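Phenylalanine hydroxylase (Colwellia psychrerythraea, PDB 2V27) is a cold-active, iron-containing monooxygenase that probably converts L-phenylalanine to L-tyrosine, using tetrahydrobiopterin and molecular oxygen. Local coordinates at residues L54-D59 against D65-V70; I36-D41 against S186-T191. All coordinates share one frame; numbering follows the deposited sequence.

Contact 1: L54-D59 against D65-V70; sequences LNLPTD and DEVSKV
Leu54 and Val70 meet through methyl groups, with Leu54 CD2 3.8 Å from Val70 CG1. The same Leu54 CD2 also reaches Val67 CG1 at 4.1 Å, so one branch of the leucine serves both valines. With CG beside the backbone N (chi1 -68°) and CD1 anti to CA, CD2 is the branch left to face the helix. Val67 divides its methyls between two leucines, for its CG2 lies 4.0 Å from Leu56 CD2. Asn55, with a positive phi of 47°, turns the chain as helix 45-54 ends, between the two leucines.

No direct hydrogen bond joins the two segments; a water lies between them, 2.7 Å from Leu54 O and 2.9 Å from Glu66 O. On the helix, Lys69 NZ forms a salt bridge of 2.7 Å with the syn side of Glu66 OE2.

Farther out, Leu54 and Val67 touch Cys128 and Leu56 touches Ile124, both on helix 120-131, which carries the iron ligands His122 and His127. Three of the four touching residues are buried. The three methyl-methyl approaches, with no direct hydrogen bond, show that apolar side chains join the end of helix 45-54 and the following loop to helix 64-75, the water being the polar link, its proton sharing not settled.

Contact 2: I36-D41 against S186-T191; sequences IACIKD and SSPGET
Cys38, in the last turn of helix 22-38, directs its CB toward helix 188-196 and meets Pro188 and Thr191 there. Cys38 CB comes within 4.4 Å of Thr191 CG2. From there chi1 of -64° sets SG beside the backbone N and carries it onto the Pro188 ring, where Cys38 SG is 3.6 Å from Pro188 CB and 4.1 Å from Pro188 CG. This is apolar contact between sulfur and ring methylenes.

Thr191, three residues on from Pro188, uses both its branches. The methyl Thr191 CG2 sits 3.9 Å from Cys38 O, while Thr191 OG1 lies 4.0 Å from Ile39 CG2, the Ile39 and Thr191 side chains crossing at about a right angle. Ile39 CG2 is a methyl, so OG1 meets it only in van der Waals contact; the stronger polar partner of Thr191 OG1 is Val184 O.

Ser187 is the N-cap of the second helix: Glu190 N donates to Ser187 OG at 3.0 Å and a nearly straight 171°. Next to it, Ser186 OG is hydrogen-bonded to His122 ND1, which makes the serine a second-shell partner of an iron ligand. Glu190 OE2 forms a salt bridge with Lys265 of the second subunit.

With no hydrogen bond between the segments, the junction of the two helices depends on shape, whereas polar bonds fix the capped helix start and link its preceding turn to the metal site.

From the N terminus, helix 22-38 ends in 36-41, the first half of contact 2, whose partner arrives only after 144 more residues. Helix 45-54 follows and leads into contact 1, a short loop closed across five residues onto helix 64-75. Contact 1 is therefore nested inside the long loop of contact 2, and the two do not cross. The rest of that long loop includes all three iron ligands, His122, His127 and Glu167, before 186-191 closes it. The contact centres lie about 20 Å apart and their nearest atoms about 6 Å, without touching. Helix 120-131 relates them, since side chains from both contacts pack on it.

Contact 1: L54-D59 against D65-V70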
ATOM      1  N   LEU B  54     -17.592 -29.581   1.053  1.00  9.61           N
ATOM      2  CA  LEU B  54     -18.577 -28.608   1.560  1.00 10.80           C
ATOM      3  C   LEU B  54     -19.826 -28.520   0.699  1.00 10.89           C
ATOM      4  O   LEU B  54     -20.905 -28.237   1.232  1.00 12.81           O
ATOM      5  CB  LEU B  54     -18.009 -27.170   1.684  1.00 10.68           C
ATOM      6  CG  LEU B  54     -16.955 -26.999   2.758  1.00 13.26           C
ATOM      7  CD1 LEU B  54     -16.546 -25.533   2.733  1.00 15.91           C
ATOM      8  CD2 LEU B  54     -17.425 -27.406   4.159  1.00 15.12           C
ATOM      9  N   ASN B  55     -19.675 -28.680  -0.623  1.00 10.47           N
ATOM     10  CA  ASN B  55     -20.789 -28.497  -1.542  1.00 11.15           C
ATOM     11  C   ASN B  55     -21.545 -27.206  -1.230  1.00 12.42           C
ATOM     12  O   ASN B  55     -22.752 -27.208  -1.071  1.00 13.12           O
ATOM     13  CB  ASN B  55     -21.667 -29.759  -1.520  1.00 12.34           C
ATOM     14  CG  ASN B  55     -22.845 -29.725  -2.511  1.00 13.63           C
ATOM     15  OD1 ASN B  55     -22.844 -29.000  -3.484  1.00 17.42           O
ATOM     16  ND2 ASN B  55     -23.849 -30.597  -2.249  1.00 15.26           N
ATOM     17  N   LEU B  56     -20.821 -26.093  -1.219  1.00 12.07           N
ATOM     18  CA  LEU B  56     -21.408 -24.785  -0.934  1.00 13.09           C
ATOM     19  C   LEU B  56     -22.441 -24.389  -1.997  1.00 13.12           C
ATOM     20  O   LEU B  56     -22.278 -24.708  -3.190  1.00 13.83           O
ATOM     21  CB  LEU B  56     -20.295 -23.715  -0.882  1.00 12.93           C
ATOM     22  CG  LEU B  56     -19.292 -23.892   0.279  1.00 13.65           C
ATOM     23  CD1 LEU B  56     -18.215 -22.834   0.088  1.00 12.51           C
ATOM     24  CD2 LEU B  56     -19.916 -23.774   1.665  1.00 14.64           C
ATOM     25  N   PRO B  57     -23.487 -23.649  -1.581  1.00 14.95           N
ATOM     26  CA  PRO B  57     -24.457 -23.181  -2.592  1.00 16.21           C
ATOM     27  C   PRO B  57     -23.824 -22.042  -3.375  1.00 17.30           C
ATOM     28  O   PRO B  57     -23.068 -21.218  -2.793  1.00 16.99           O
ATOM     29  CB  PRO B  57     -25.639 -22.674  -1.760  1.00 17.46           C
ATOM     30  CG  PRO B  57     -25.063 -22.369  -0.299  1.00 16.51           C
ATOM     31  CD  PRO B  57     -23.804 -23.248  -0.192  1.00 15.00           C
ATOM     32  N   THR B  58     -24.093 -21.993  -4.681  1.00 18.25           N
ATOM     33  CA  THR B  58     -23.509 -20.961  -5.526  1.00 19.79           C
ATOM     34  C   THR B  58     -24.347 -19.655  -5.581  1.00 19.85           C
ATOM     35  O   THR B  58     -23.865 -18.587  -5.985  1.00 19.39           O
ATOM     36  CB  THR B  58     -23.255 -21.537  -6.937  1.00 20.03           C
ATOM     37  OG1 THR B  58     -24.520 -21.754  -7.570  1.00 24.45           O
ATOM     38  CG2 THR B  58     -22.468 -22.870  -6.886  1.00 21.28           C
ATOM     39  N   ASP B  59     -25.606 -19.727  -5.151  1.00 20.31           N
ATOM     40  CA  ASP B  59     -26.561 -18.636  -5.373  1.00 21.48           C
ATOM     41  C   ASP B  59     -27.197 -18.035  -4.119  1.00 21.30           C
ATOM     42  O   ASP B  59     -28.076 -17.171  -4.215  1.00 22.37           O
ATOM     43  CB  ASP B  59     -27.675 -19.149  -6.284  1.00 23.13           C
ATOM     44  CG  ASP B  59     -28.374 -20.378  -5.713  1.00 26.57           C
ATOM     45  OD1 ASP B  59     -28.096 -20.801  -4.547  1.00 27.55           O
ATOM     46  OD2 ASP B  59     -29.248 -20.916  -6.436  1.00 34.29           O
ATOM     47  N   ASP B  65     -24.873 -23.597  10.044  1.00 17.49           N
ATOM     48  CA  ASP B  65     -25.026 -25.039  10.335  1.00 17.64           C
ATOM     49  C   ASP B  65     -24.753 -25.955   9.161  1.00 16.74           C
ATOM     50  O   ASP B  65     -24.268 -27.089   9.344  1.00 15.25           O
ATOM     51  CB  ASP B  65     -26.438 -25.346  10.861  1.00 19.58           C
ATOM     52  CG  ASP B  65     -26.610 -24.927  12.291  1.00 24.09           C
ATOM     53  OD2 ASP B  65     -27.713 -25.218  12.842  0.50 27.53           O
ATOM     54  N   GLU B  66     -25.029 -25.464   7.953  1.00 15.33           N
ATOM     55  CA  GLU B  66     -24.787 -26.298   6.774  1.00 17.54           C
ATOM     56  C   GLU B  66     -23.301 -26.477   6.476  1.00 16.48           C
ATOM     57  O   GLU B  66     -22.880 -27.494   5.869  1.00 17.56           O
ATOM     58  CB  GLU B  66     -25.578 -25.810   5.565  1.00 18.98           C
ATOM     59  CG  GLU B  66     -27.144 -26.005   5.814  1.00 24.05           C
ATOM     60  CD  GLU B  66     -27.531 -27.359   6.529  1.00 31.91           C
ATOM     61  OE1 GLU B  66     -27.909 -27.361   7.741  1.00 33.04           O
ATOM     62  OE2 GLU B  66     -27.468 -28.423   5.871  1.00 33.29           O
ATOM     63  N   VAL B  67     -22.513 -25.505   6.937  1.00 14.14           N
ATOM     64  CA  VAL B  67     -21.078 -25.640   6.811  1.00 12.64           C
ATOM     65  C   VAL B  67     -20.512 -26.411   8.014  1.00 10.92           C
ATOM     66  O   VAL B  67     -19.717 -27.348   7.847  1.00 11.29           O
ATOM     67  CB  VAL B  67     -20.422 -24.260   6.647  1.00 12.40           C
ATOM     68  CG1 VAL B  67     -18.961 -24.443   6.498  1.00  9.98           C
ATOM     69  CG2 VAL B  67     -21.023 -23.518   5.450  1.00 14.40           C
ATOM     70  N   SER B  68     -20.948 -26.025   9.224  1.00 10.62           N
ATOM     71  CA  SER B  68     -20.514 -26.692  10.469  1.00 11.64           C
ATOM     72  C   SER B  68     -20.750 -28.187  10.439  1.00 12.66           C
ATOM     73  O   SER B  68     -19.881 -28.959  10.847  1.00 11.99           O
ATOM     74  CB  SER B  68     -21.209 -26.080  11.706  1.00 12.29           C
ATOM     75  OG  SER B  68     -20.819 -24.724  11.905  1.00 13.70           O
ATOM     76  N   LYS B  69     -21.913 -28.611   9.923  1.00 11.85           N
ATOM     77  CA  LYS B  69     -22.184 -30.065   9.888  1.00 13.52           C
ATOM     78  C   LYS B  69     -21.145 -30.855   9.136  1.00 12.58           C
ATOM     79  O   LYS B  69     -20.848 -31.998   9.497  1.00 13.88           O
ATOM     80  CB  LYS B  69     -23.589 -30.393   9.377  1.00 13.24           C
ATOM     81  CG  LYS B  69     -23.760 -30.386   7.857  1.00 17.13           C
ATOM     82  CD  LYS B  69     -25.241 -30.590   7.529  1.00 22.27           C
ATOM     83  CE  LYS B  69     -25.437 -31.088   6.110  1.00 25.46           C
ATOM     84  NZ  LYS B  69     -26.932 -31.045   5.881  1.00 26.94           N
ATOM     85  N   VAL B  70     -20.555 -30.237   8.110  1.00 11.77           N
ATOM     86  CA  VAL B  70     -19.522 -30.919   7.305  1.00 11.48           C
ATOM     87  C   VAL B  70     -18.141 -30.785   7.952  1.00 11.70           C
ATOM     88  O   VAL B  70     -17.348 -31.722   7.980  1.00 11.65           O
ATOM     89  CB  VAL B  70     -19.451 -30.327   5.851  1.00 11.89           C
ATOM     90  CG1 VAL B  70     -18.334 -30.997   5.044  1.00 13.79           C
ATOM     91  CG2 VAL B  70     -20.871 -30.413   5.158  1.00 11.75           C
TER
HETATM   92  O   HOH W   1     -21.409 -26.766   3.491  1.00 21.55           O

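Contact 2: I36-D41 against S186-T191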
ATOM      1  N   ILE B  36     -14.716 -18.684  -8.335  1.00 16.19           N
ATOM      2  CA  ILE B  36     -14.576 -20.055  -8.870  1.00 17.69           C
ATOM      3  C   ILE B  36     -13.821 -20.038 -10.175  1.00 18.22           C
ATOM      4  O   ILE B  36     -12.962 -20.885 -10.427  1.00 18.80           O
ATOM      5  CB  ILE B  36     -15.945 -20.759  -9.066  1.00 19.02           C
ATOM      6  CG1 ILE B  36     -16.420 -21.269  -7.731  1.00 18.74           C
ATOM      7  CG2 ILE B  36     -15.820 -21.999  -9.960  1.00 20.10           C
ATOM      8  CD1 ILE B  36     -15.463 -22.282  -7.056  1.00 19.50           C
ATOM      9  N   ALA B  37     -14.089 -19.033 -10.983  1.00 18.98           N
ATOM     10  CA  ALA B  37     -13.309 -18.844 -12.210  1.00 20.24           C
ATOM     11  C   ALA B  37     -11.843 -18.421 -11.916  1.00 19.61           C
ATOM     12  O   ALA B  37     -10.925 -18.931 -12.550  1.00 21.67           O
ATOM     13  CB  ALA B  37     -14.011 -17.838 -13.106  1.00 19.16           C
ATOM     14  N   CYS B  38     -11.609 -17.524 -10.959  1.00 20.64           N
ATOM     15  CA  CYS B  38     -10.232 -17.027 -10.654  1.00 21.12           C
ATOM     16  C   CYS B  38      -9.305 -18.123 -10.168  1.00 20.63           C
ATOM     17  O   CYS B  38      -8.120 -18.106 -10.518  1.00 21.40           O
ATOM     18  CB  CYS B  38     -10.218 -15.864  -9.611  1.00 20.03           C
ATOM     19  SG  CYS B  38     -11.069 -14.409 -10.237  0.75 25.80           S
ATOM     20  N   ILE B  39      -9.826 -19.094  -9.409  1.00 20.20           N
ATOM     21  CA  ILE B  39      -8.944 -20.041  -8.744  1.00 20.55           C
ATOM     22  C   ILE B  39      -8.838 -21.422  -9.383  1.00 21.10           C
ATOM     23  O   ILE B  39      -8.171 -22.326  -8.858  1.00 20.39           O
ATOM     24  CB  ILE B  39      -9.268 -20.160  -7.237  1.00 20.70           C
ATOM     25  CG1 ILE B  39     -10.558 -20.960  -7.029  1.00 21.37           C
ATOM     26  CG2 ILE B  39      -9.228 -18.763  -6.574  1.00 20.52           C
ATOM     27  CD1 ILE B  39     -11.013 -20.974  -5.602  1.00 23.59           C
ATOM     28  N   LYS B  40      -9.442 -21.564 -10.556  1.00 22.74           N
ATOM     29  CA  LYS B  40      -9.454 -22.856 -11.262  1.00 22.72           C
ATOM     30  C   LYS B  40      -8.214 -23.752 -11.152  1.00 22.60           C
ATOM     31  O   LYS B  40      -8.350 -24.882 -10.650  0.50 22.89           O
ATOM     32  CB  LYS B  40      -9.889 -22.681 -12.756  1.00 23.86           C
ATOM     33  NZ  LYS B  40     -13.239 -21.077 -14.932  1.00 95.16           N
ATOM     34  N   ASP B  41      -7.045 -23.257 -11.611  1.00 21.48           N
ATOM     35  CA  ASP B  41      -5.722 -23.950 -11.599  1.00 21.24           C
ATOM     36  C   ASP B  41      -4.697 -23.202 -10.679  1.00 19.80           C
ATOM     37  O   ASP B  41      -3.462 -23.187 -10.889  1.00 20.75           O
ATOM     38  CB  ASP B  41      -5.149 -23.986 -13.031  1.00 21.98           C
ATOM     39  CG  ASP B  41      -5.760 -25.098 -13.886  0.50 23.20           C
ATOM     40  OD1 ASP B  41      -7.015 -25.182 -13.974  0.75 27.16           O
ATOM     41  OD2 ASP B  41      -4.979 -25.870 -14.474  0.25 22.93           O
ATOM     42  N   SER B 186     -10.077 -15.812  -1.469  1.00  8.78           N
ATOM     43  CA  SER B 186     -11.372 -15.163  -1.546  1.00  9.18           C
ATOM     44  C   SER B 186     -11.372 -13.863  -2.358  1.00 10.08           C
ATOM     45  O   SER B 186     -12.367 -13.200  -2.374  1.00 10.48           O
ATOM     46  CB  SER B 186     -11.916 -14.886  -0.136  1.00 10.26           C
ATOM     47  OG  SER B 186     -11.067 -13.944   0.552  1.00 12.17           O
ATOM     48  N   SER B 187     -10.266 -13.515  -3.016  1.00  7.99           N
ATOM     49  CA  SER B 187     -10.117 -12.213  -3.677  1.00  9.45           C
ATOM     50  C   SER B 187      -9.539 -12.358  -5.087  1.00  8.92           C
ATOM     51  O   SER B 187      -8.434 -12.852  -5.247  1.00  9.64           O
ATOM     52  CB  SER B 187      -9.125 -11.340  -2.887  1.00  9.94           C
ATOM     53  OG  SER B 187      -8.803 -10.145  -3.588  1.00  9.21           O
ATOM     54  N   PRO B 188     -10.233 -11.841  -6.108  1.00 10.28           N
ATOM     55  CA  PRO B 188      -9.623 -11.898  -7.463  1.00  9.11           C
ATOM     56  C   PRO B 188      -8.340 -11.061  -7.519  1.00  9.67           C
ATOM     57  O   PRO B 188      -7.343 -11.498  -8.115  1.00 11.11           O
ATOM     58  CB  PRO B 188     -10.729 -11.298  -8.390  1.00 11.17           C
ATOM     59  CG  PRO B 188     -12.019 -11.470  -7.566  1.00 12.16           C
ATOM     60  CD  PRO B 188     -11.606 -11.271  -6.119  1.00 10.99           C
ATOM     61  N   GLY B 189      -8.363  -9.891  -6.886  1.00  9.35           N
ATOM     62  CA  GLY B 189      -7.148  -9.000  -6.943  1.00  9.70           C
ATOM     63  C   GLY B 189      -5.943  -9.658  -6.253  1.00  9.90           C
ATOM     64  O   GLY B 189      -4.832  -9.692  -6.821  1.00  8.49           O
ATOM     65  N   GLU B 190      -6.175 -10.265  -5.096  1.00  8.58           N
ATOM     66  CA  GLU B 190      -5.093 -10.986  -4.418  1.00  8.45           C
ATOM     67  C   GLU B 190      -4.621 -12.233  -5.158  1.00  7.95           C
ATOM     68  O   GLU B 190      -3.414 -12.523  -5.152  1.00  7.80           O
ATOM     69  CB  GLU B 190      -5.514 -11.392  -3.007  1.00  7.61           C
ATOM     70  CG  GLU B 190      -5.876 -10.264  -2.059  1.00  8.32           C
ATOM     71  CD  GLU B 190      -4.706  -9.322  -1.691  1.00  8.97           C
ATOM     72  OE1 GLU B 190      -3.567  -9.620  -2.059  1.00  9.42           O
ATOM     73  OE2 GLU B 190      -5.016  -8.276  -1.054  1.00 10.96           O
ATOM     74  N   THR B 191      -5.546 -12.957  -5.778  1.00  8.66           N
ATOM     75  CA  THR B 191      -5.169 -14.162  -6.518  1.00  8.33           C
ATOM     76  C   THR B 191      -4.280 -13.805  -7.730  1.00  8.91           C
ATOM     77  O   THR B 191      -3.261 -14.465  -7.992  1.00  9.84           O
ATOM     78  CB  THR B 191      -6.437 -14.917  -6.969  1.00  8.62           C
ATOM     79  OG1 THR B 191      -7.004 -15.526  -5.815  1.00  8.42           O
ATOM     80  CG2 THR B 191      -6.098 -16.019  -7.968  1.00  9.38           C
TER